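Local coordinates for protein RPA0582 (PDB 3HHL) that is of unknown function but has a ferredoxin-like fold of the DUF1330 family, in the dimeric alpha-beta-barrel clan, at residues 31-36 with 119-124; 26-31 with 90-95. One frame throughout, in Å; residues are numbered along the deposited sequence. Where two conformers were deposited one is given.

Strand 25-33 is the first strand the chain makes, and both contacts are built on it, one along each edge. Contact 2 (26-31 with 90-95) closes a loop that carries helix 47-64 and strand 71-80 before the chain returns as strand 89-95. Contact 1 (31-36 with 119-124) closes a second, longer loop, which runs on through helices 98-106 and 108-113 to the last strand, 121-128. The two loops cross, since 31-36 follows 26-31 and 119-124 follows 90-95. Val-31 belongs to both contacts, and Ser-124 CB packs on the carbonyl of Leu-30. Together they fix strand 25-33 between 89-95 and 121-128 in the antiparallel sheet.

Contact 1 (31-36 with 119-124); sequences VRLRPR and AAVEDS
Arg-32 and Glu-122 lie side by side and point the same way; in one of the two conformers of Arg-32, its NE comes 3.2 Å from OE2 of Glu-122 in a salt bridge. The guanidinium and carboxylate planes are turned 44° apart, and only OE2 faces Arg-32, while OE1 lies against CD of Pro-35. Both side chains run extended, each with CG anti to the backbone nitrogen (chi1 -173° for Arg-32, -162° for Glu-122), so their charged ends stay alongside each other. In the same conformer NH1 hydrogen-bonds to the backbone carbonyl of Asp-84.

Arg-34 crosses over the backbone of Glu-122, and its charged end does not meet the carboxylate. Its guanidinium lays one face over CA of Glu-122, while the carbonyl oxygen of Ala-119 sits at its edge, near the plane. Its backbone N gives a nearly straight bond to O of Ala-120, 2.8 Å long. Val-31 and Val-121 cross at about a right angle, CG1 of the first against CG2 of the second at 3.7 Å, and CD2 of Leu-33 rests on CB of Ala-120.

The carbonyl oxygen of Arg-32 is gripped twice, by N of Glu-122 at 2.8 Å and by N of Asp-123 at 3.3 Å. Two residues thus face one: this is a classic beta bulge, set where helix 117-120 gives way to strand 121-128, outermost in this chain's sheet.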
ATOM      1  N   VAL C  31       8.171  -2.151   1.805  1.00 35.63           N
ATOM      2  CA  VAL C  31       9.595  -2.481   1.727  1.00 36.16           C
ATOM      3  C   VAL C  31       9.891  -3.961   1.933  1.00 36.67           C
ATOM      4  O   VAL C  31       9.458  -4.558   2.940  1.00 37.29           O
ATOM      5  CB  VAL C  31      10.435  -1.710   2.765  1.00 36.47           C
ATOM      6  CG1 VAL C  31      11.909  -1.993   2.508  1.00 35.48           C
ATOM      7  CG2 VAL C  31      10.117  -0.215   2.729  1.00 35.74           C
ATOM      8  N   ARG C  32      10.634  -4.548   1.001  0.50 36.42           N
ATOM      9  CA  ARG C  32      11.051  -5.922   1.137  0.50 36.90           C
ATOM     10  C   ARG C  32      12.556  -5.962   1.323  0.50 36.88           C
ATOM     11  O   ARG C  32      13.295  -5.504   0.461  0.50 37.18           O
ATOM     12  CB  ARG C  32      10.651  -6.727  -0.088  0.50 37.25           C
ATOM     13  CG  ARG C  32      10.909  -8.222   0.065  0.50 37.91           C
ATOM     14  CD  ARG C  32      10.323  -8.997  -1.108  0.50 39.67           C
ATOM     15  NE  ARG C  32      10.861 -10.349  -1.224  0.50 40.52           N
ATOM     16  CZ  ARG C  32      10.252 -11.334  -1.870  0.50 40.30           C
ATOM     17  NH1 ARG C  32       9.067 -11.125  -2.435  0.50 40.57           N
ATOM     18  NH2 ARG C  32      10.819 -12.523  -1.935  0.50 39.18           N
ATOM     19  N   LEU C  33      13.001  -6.511   2.448  1.00 36.59           N
ATOM     20  CA  LEU C  33      14.402  -6.487   2.808  1.00 36.81           C
ATOM     21  C   LEU C  33      15.195  -7.695   2.300  1.00 37.29           C
ATOM     22  O   LEU C  33      14.682  -8.806   2.217  1.00 36.78           O
ATOM     23  CB  LEU C  33      14.530  -6.405   4.325  1.00 36.99           C
ATOM     24  CG  LEU C  33      13.994  -5.134   5.015  1.00 36.16           C
ATOM     25  CD1 LEU C  33      14.057  -5.312   6.517  1.00 32.31           C
ATOM     26  CD2 LEU C  33      14.763  -3.918   4.562  1.00 33.95           C
ATOM     27  N   ARG C  34      16.468  -7.467   1.988  1.00 38.03           N
ATOM     28  CA  ARG C  34      17.390  -8.561   1.698  1.00 38.65           C
ATOM     29  C   ARG C  34      17.673  -9.357   2.951  1.00 38.80           C
ATOM     30  O   ARG C  34      17.794  -8.786   4.037  1.00 39.26           O
ATOM     31  CB  ARG C  34      18.728  -8.038   1.229  1.00 38.83           C
ATOM     32  CG  ARG C  34      18.751  -7.462  -0.128  1.00 39.72           C
ATOM     33  CD  ARG C  34      20.154  -6.980  -0.465  1.00 42.29           C
ATOM     34  NE  ARG C  34      20.065  -6.077  -1.597  1.00 44.91           N
ATOM     35  CZ  ARG C  34      19.951  -6.467  -2.863  1.00 44.96           C
ATOM     36  NH1 ARG C  34      19.960  -7.769  -3.166  1.00 44.57           N
ATOM     37  NH2 ARG C  34      19.830  -5.548  -3.825  1.00 43.72           N
ATOM     38  N   PRO C  35      17.795 -10.670   2.817  1.00 39.30           N
ATOM     39  CA  PRO C  35      18.305 -11.466   3.945  1.00 39.94           C
ATOM     40  C   PRO C  35      19.668 -10.945   4.357  1.00 40.27           C
ATOM     41  O   PRO C  35      19.882 -10.621   5.534  1.00 40.32           O
ATOM     42  CB  PRO C  35      18.433 -12.880   3.371  1.00 39.41           C
ATOM     43  CG  PRO C  35      17.514 -12.912   2.215  1.00 39.82           C
ATOM     44  CD  PRO C  35      17.328 -11.498   1.704  1.00 39.45           C
ATOM     45  N   ARG C  36      20.569 -10.844   3.374  1.00 40.29           N
ATOM     46  CA  ARG C  36      21.912 -10.301   3.612  1.00 40.40           C
ATOM     47  C   ARG C  36      22.034  -8.913   2.942  1.00 40.00           C
ATOM     48  O   ARG C  36      21.729  -8.759   1.761  1.00 39.48           O
ATOM     49  CB  ARG C  36      23.017 -11.298   3.157  1.00 39.87           C
ATOM     50  N   ALA C 119      21.577  -0.558   0.697  1.00 37.37           N
ATOM     51  CA  ALA C 119      22.116  -1.882   1.015  1.00 36.63           C
ATOM     52  C   ALA C 119      21.047  -2.849   1.503  1.00 36.49           C
ATOM     53  O   ALA C 119      21.185  -4.064   1.294  1.00 37.12           O
ATOM     54  CB  ALA C 119      23.224  -1.752   2.053  1.00 36.36           C
ATOM     55  N   ALA C 120      19.997  -2.323   2.153  1.00 35.79           N
ATOM     56  CA  ALA C 120      18.998  -3.158   2.835  1.00 35.41           C
ATOM     57  C   ALA C 120      17.939  -3.702   1.894  1.00 35.86           C
ATOM     58  O   ALA C 120      17.470  -4.838   2.072  1.00 35.25           O
ATOM     59  CB  ALA C 120      18.306  -2.382   3.943  1.00 34.95           C
ATOM     60  N   VAL C 121      17.524  -2.871   0.927  1.00 36.13           N
ATOM     61  CA  VAL C 121      16.249  -3.108   0.269  1.00 35.74           C
ATOM     62  C   VAL C 121      16.417  -4.012  -0.948  1.00 36.62           C
ATOM     63  O   VAL C 121      17.228  -3.751  -1.826  1.00 37.29           O
ATOM     64  CB  VAL C 121      15.553  -1.788  -0.090  1.00 35.55           C
ATOM     65  CG1 VAL C 121      14.299  -2.045  -0.930  1.00 32.36           C
ATOM     66  CG2 VAL C 121      15.232  -1.007   1.183  1.00 33.39           C
ATOM     67  N   GLU C 122      15.644  -5.083  -0.980  1.00 36.67           N
ATOM     68  CA  GLU C 122      15.617  -5.971  -2.120  1.00 37.34           C
ATOM     69  C   GLU C 122      14.660  -5.487  -3.200  1.00 36.98           C
ATOM     70  O   GLU C 122      14.939  -5.633  -4.401  1.00 38.02           O
ATOM     71  CB  GLU C 122      15.198  -7.364  -1.666  1.00 38.21           C
ATOM     72  CG  GLU C 122      15.528  -8.484  -2.643  1.00 40.48           C
ATOM     73  CD  GLU C 122      15.097  -9.837  -2.095  1.00 45.12           C
ATOM     74  OE1 GLU C 122      15.998 -10.556  -1.561  1.00 45.81           O
ATOM     75  OE2 GLU C 122      13.861 -10.130  -2.168  1.00 46.95           O
ATOM     76  N   ASP C 123      13.531  -4.936  -2.773  1.00 36.43           N
ATOM     77  CA  ASP C 123      12.491  -4.395  -3.667  1.00 35.86           C
ATOM     78  C   ASP C 123      11.593  -3.556  -2.802  1.00 35.03           C
ATOM     79  O   ASP C 123      11.470  -3.825  -1.619  1.00 34.82           O
ATOM     80  CB  ASP C 123      11.682  -5.544  -4.245  1.00 35.87           C
ATOM     81  CG  ASP C 123      10.726  -5.141  -5.377  1.00 37.22           C
ATOM     82  OD1 ASP C 123      10.863  -4.071  -6.037  1.00 34.13           O
ATOM     83  OD2 ASP C 123       9.818  -5.985  -5.622  1.00 39.76           O
ATOM     84  N   SER C 124      10.988  -2.529  -3.379  1.00 34.87           N
ATOM     85  CA  SER C 124      10.122  -1.618  -2.618  1.00 34.67           C
ATOM     86  C   SER C 124       9.201  -0.857  -3.518  1.00 34.20           C
ATOM     87  O   SER C 124       9.418  -0.793  -4.712  1.00 34.28           O
ATOM     88  CB  SER C 124      10.940  -0.583  -1.855  1.00 34.48           C
ATOM     89  OG  SER C 124      11.759   0.158  -2.753  1.00 35.55           O
TER

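Contact 2 (26-31 with 90-95); sequences HMLNLV and VFIAEY
Asn-29 lies stacked flat on Phe-91, its amide plane within 9° of the ring plane. CB of Asn-29 stands over the ring face, 3.6 Å from the centroid, in a CH-pi contact, and ND2 comes over the rim at CE2. Phe-91 reaches this place because its CG sits between the backbone nitrogen and the carbonyl carbon (chi1 59°), which swings the ring across to the partner strand. ND2 of Asn-29 also makes a weak hydrogen bond to O of Met-27.

At the other end His-26 turns its ring to Glu-94. NE2 donates to OE1 of Glu-94 at 2.7 Å; the oxygen is close to the imidazole plane, but the donor meets it from above the carboxylate plane. Glu-94 runs extended, with CG opposite the backbone nitrogen (chi1 166°), and ND1 of His-26 hydrogen-bonds to an aromatic side chain of the other subunit. CG2 of Ile-92 packs on CB of the same histidine, while Leu-28 CD1 meets Ile-92 CG1 at 3.8 Å and Leu-30 CD2 meets Val-90 CG1 at 3.6 Å. Selenomethionine Met-27, bent at chi2 and chi3, crosses Tyr-95 at about a right angle, its CG 3.8 Å from CE1 of Tyr-95, while its end leads away.

Backbone bonds at Met-27/Ala-93 and Asn-29/Phe-91 knit the antiparallel pair. Tyr-51 of helix 47-64 covers Phe-91 and Val-31, and Phe-101 of helix 98-106 meets Met-27 and Tyr-95. Val-90 and Ile-92 pack on the other subunit, which also reaches Met-27 and Phe-91 on the opposite face, and strand 121-128 flanks 26-31 along its second edge.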
ATOM      1  N   HIS C  26       1.373  12.122   1.617  1.00 32.93           N
ATOM      2  CA  HIS C  26       1.494  10.865   2.325  1.00 33.06           C
ATOM      3  C   HIS C  26       2.259   9.907   1.473  1.00 32.99           C
ATOM      4  O   HIS C  26       1.926   9.682   0.319  1.00 33.97           O
ATOM      5  CB  HIS C  26       0.118  10.276   2.621  1.00 32.77           C
ATOM      6  CG  HIS C  26      -0.501  10.821   3.862  1.00 32.68           C
ATOM      7  ND1 HIS C  26      -1.693  10.351   4.366  1.00 28.66           N
ATOM      8  CD2 HIS C  26      -0.118  11.847   4.668  1.00 33.22           C
ATOM      9  CE1 HIS C  26      -2.010  11.061   5.433  1.00 31.67           C
ATOM     10  NE2 HIS C  26      -1.070  11.971   5.645  1.00 30.41           N
HETATM   11  N   MSE C  27       3.282   9.330   2.054  1.00 33.47           N
HETATM   12  CA  MSE C  27       4.185   8.473   1.345  1.00 33.33           C
HETATM   13  C   MSE C  27       3.998   7.036   1.872  1.00 33.51           C
HETATM   14  O   MSE C  27       4.448   6.679   2.972  1.00 32.79           O
HETATM   15  CB  MSE C  27       5.596   8.953   1.567  1.00 33.37           C
HETATM   16  CG  MSE C  27       5.853  10.382   1.158  1.00 34.55           C
HETATM   17 SE   MSE C  27       5.566  10.722  -0.700  1.00 41.07          SE
HETATM   18  CE  MSE C  27       7.059   9.776  -1.439  1.00 37.77           C
ATOM     19  N   LEU C  28       3.315   6.221   1.067  1.00 33.18           N
ATOM     20  CA  LEU C  28       3.097   4.811   1.386  1.00 32.80           C
ATOM     21  C   LEU C  28       4.313   4.025   0.978  1.00 32.83           C
ATOM     22  O   LEU C  28       4.664   4.004  -0.202  1.00 32.89           O
ATOM     23  CB  LEU C  28       1.868   4.280   0.678  1.00 31.89           C
ATOM     24  CG  LEU C  28       1.571   2.789   0.791  1.00 32.12           C
ATOM     25  CD1 LEU C  28       1.505   2.302   2.249  1.00 29.87           C
ATOM     26  CD2 LEU C  28       0.261   2.460   0.041  1.00 30.72           C
ATOM     27  N   ASN C  29       4.948   3.388   1.952  1.00 32.81           N
ATOM     28  CA  ASN C  29       6.182   2.625   1.734  1.00 32.94           C
ATOM     29  C   ASN C  29       5.877   1.116   1.850  1.00 33.39           C
ATOM     30  O   ASN C  29       5.394   0.656   2.907  1.00 34.17           O
ATOM     31  CB  ASN C  29       7.216   2.984   2.820  1.00 33.31           C
ATOM     32  CG  ASN C  29       7.919   4.311   2.585  1.00 33.18           C
ATOM     33  OD1 ASN C  29       9.053   4.318   2.134  1.00 36.69           O
ATOM     34  ND2 ASN C  29       7.272   5.436   2.937  1.00 33.13           N
ATOM     35  N   LEU C  30       6.154   0.346   0.804  1.00 33.40           N
ATOM     36  CA  LEU C  30       6.137  -1.111   0.887  1.00 34.01           C
ATOM     37  C   LEU C  30       7.593  -1.564   0.760  1.00 35.26           C
ATOM     38  O   LEU C  30       8.218  -1.353  -0.280  1.00 36.02           O
ATOM     39  CB  LEU C  30       5.278  -1.728  -0.203  1.00 33.72           C
ATOM     40  CG  LEU C  30       3.890  -1.086  -0.400  1.00 36.25           C
ATOM     41  CD1 LEU C  30       3.225  -1.667  -1.613  1.00 35.06           C
ATOM     42  CD2 LEU C  30       2.950  -1.189   0.835  1.00 34.17           C
ATOM     43  N   VAL C  31       8.171  -2.151   1.805  1.00 35.63           N
ATOM     44  CA  VAL C  31       9.595  -2.481   1.727  1.00 36.16           C
ATOM     45  C   VAL C  31       9.891  -3.961   1.933  1.00 36.67           C
ATOM     46  O   VAL C  31       9.458  -4.558   2.940  1.00 37.29           O
ATOM     47  CB  VAL C  31      10.435  -1.710   2.765  1.00 36.47           C
ATOM     48  CG1 VAL C  31      11.909  -1.993   2.508  1.00 35.48           C
ATOM     49  CG2 VAL C  31      10.117  -0.215   2.729  1.00 35.74           C
ATOM     50  N   VAL C  90       5.662  -1.923   6.215  1.00 32.82           N
ATOM     51  CA  VAL C  90       4.594  -1.245   5.520  1.00 32.03           C
ATOM     52  C   VAL C  90       4.140  -0.083   6.393  1.00 31.36           C
ATOM     53  O   VAL C  90       3.681  -0.290   7.485  1.00 31.60           O
ATOM     54  CB  VAL C  90       3.419  -2.199   5.205  1.00 31.58           C
ATOM     55  CG1 VAL C  90       2.353  -1.482   4.414  1.00 30.87           C
ATOM     56  CG2 VAL C  90       3.889  -3.359   4.434  1.00 29.47           C
ATOM     57  N   PHE C  91       4.289   1.137   5.894  1.00 31.27           N
ATOM     58  CA  PHE C  91       3.938   2.359   6.642  1.00 31.01           C
ATOM     59  C   PHE C  91       3.661   3.528   5.703  1.00 31.00           C
ATOM     60  O   PHE C  91       4.041   3.505   4.492  1.00 30.24           O
ATOM     61  CB  PHE C  91       5.050   2.786   7.633  1.00 30.25           C
ATOM     62  CG  PHE C  91       6.356   3.051   6.983  1.00 29.42           C
ATOM     63  CD1 PHE C  91       7.192   2.016   6.661  1.00 30.33           C
ATOM     64  CD2 PHE C  91       6.738   4.344   6.657  1.00 31.85           C
ATOM     65  CE1 PHE C  91       8.449   2.274   6.040  1.00 33.13           C
ATOM     66  CE2 PHE C  91       7.960   4.626   6.013  1.00 31.06           C
ATOM     67  CZ  PHE C  91       8.821   3.588   5.712  1.00 33.22           C
ATOM     68  N   ILE C  92       3.047   4.551   6.306  1.00 31.00           N
ATOM     69  CA  ILE C  92       2.782   5.818   5.653  1.00 31.29           C
ATOM     70  C   ILE C  92       3.461   6.905   6.435  1.00 31.89           C
ATOM     71  O   ILE C  92       3.245   7.017   7.650  1.00 33.37           O
ATOM     72  CB  ILE C  92       1.264   6.122   5.549  1.00 31.03           C
ATOM     73  CG1 ILE C  92       0.559   5.047   4.665  1.00 29.93           C
ATOM     74  CG2 ILE C  92       1.058   7.530   5.030  1.00 28.31           C
ATOM     75  CD1 ILE C  92      -1.017   5.093   4.776  1.00 25.13           C
ATOM     76  N   ALA C  93       4.279   7.699   5.742  1.00 32.32           N
ATOM     77  CA  ALA C  93       5.000   8.845   6.329  1.00 32.32           C
ATOM     78  C   ALA C  93       4.267  10.038   5.779  1.00 32.63           C
ATOM     79  O   ALA C  93       4.008  10.096   4.583  1.00 33.57           O
ATOM     80  CB  ALA C  93       6.501   8.849   5.895  1.00 30.94           C
ATOM     81  N   GLU C  94       3.930  10.996   6.623  1.00 33.00           N
ATOM     82  CA  GLU C  94       3.393  12.290   6.162  1.00 32.70           C
ATOM     83  C   GLU C  94       4.495  13.340   6.172  1.00 32.99           C
ATOM     84  O   GLU C  94       5.287  13.385   7.095  1.00 33.32           O
ATOM     85  CB  GLU C  94       2.279  12.731   7.104  1.00 32.34           C
ATOM     86  CG  GLU C  94       1.863  14.170   6.973  1.00 33.38           C
ATOM     87  CD  GLU C  94       0.516  14.478   7.628  1.00 35.22           C
ATOM     88  OE1 GLU C  94      -0.323  13.532   7.722  1.00 35.93           O
ATOM     89  OE2 GLU C  94       0.294  15.665   8.028  1.00 32.98           O
ATOM     90  N   TYR C  95       4.530  14.210   5.164  1.00 33.52           N
ATOM     91  CA  TYR C  95       5.393  15.393   5.192  1.00 32.89           C
ATOM     92  C   TYR C  95       4.505  16.572   4.915  1.00 31.56           C
ATOM     93  O   TYR C  95       3.505  16.423   4.278  1.00 31.16           O
ATOM     94  CB  TYR C  95       6.517  15.273   4.170  1.00 33.30           C
ATOM     95  CG  TYR C  95       7.383  14.047   4.404  1.00 36.55           C
ATOM     96  CD1 TYR C  95       6.949  12.791   4.002  1.00 39.32           C
ATOM     97  CD2 TYR C  95       8.629  14.141   5.020  1.00 39.09           C
ATOM     98  CE1 TYR C  95       7.714  11.663   4.187  1.00 40.01           C
ATOM     99  CE2 TYR C  95       9.413  13.008   5.218  1.00 41.16           C
ATOM    100  CZ  TYR C  95       8.931  11.765   4.798  1.00 42.85           C
ATOM    101  OH  TYR C  95       9.643  10.597   5.002  1.00 48.39           O
TER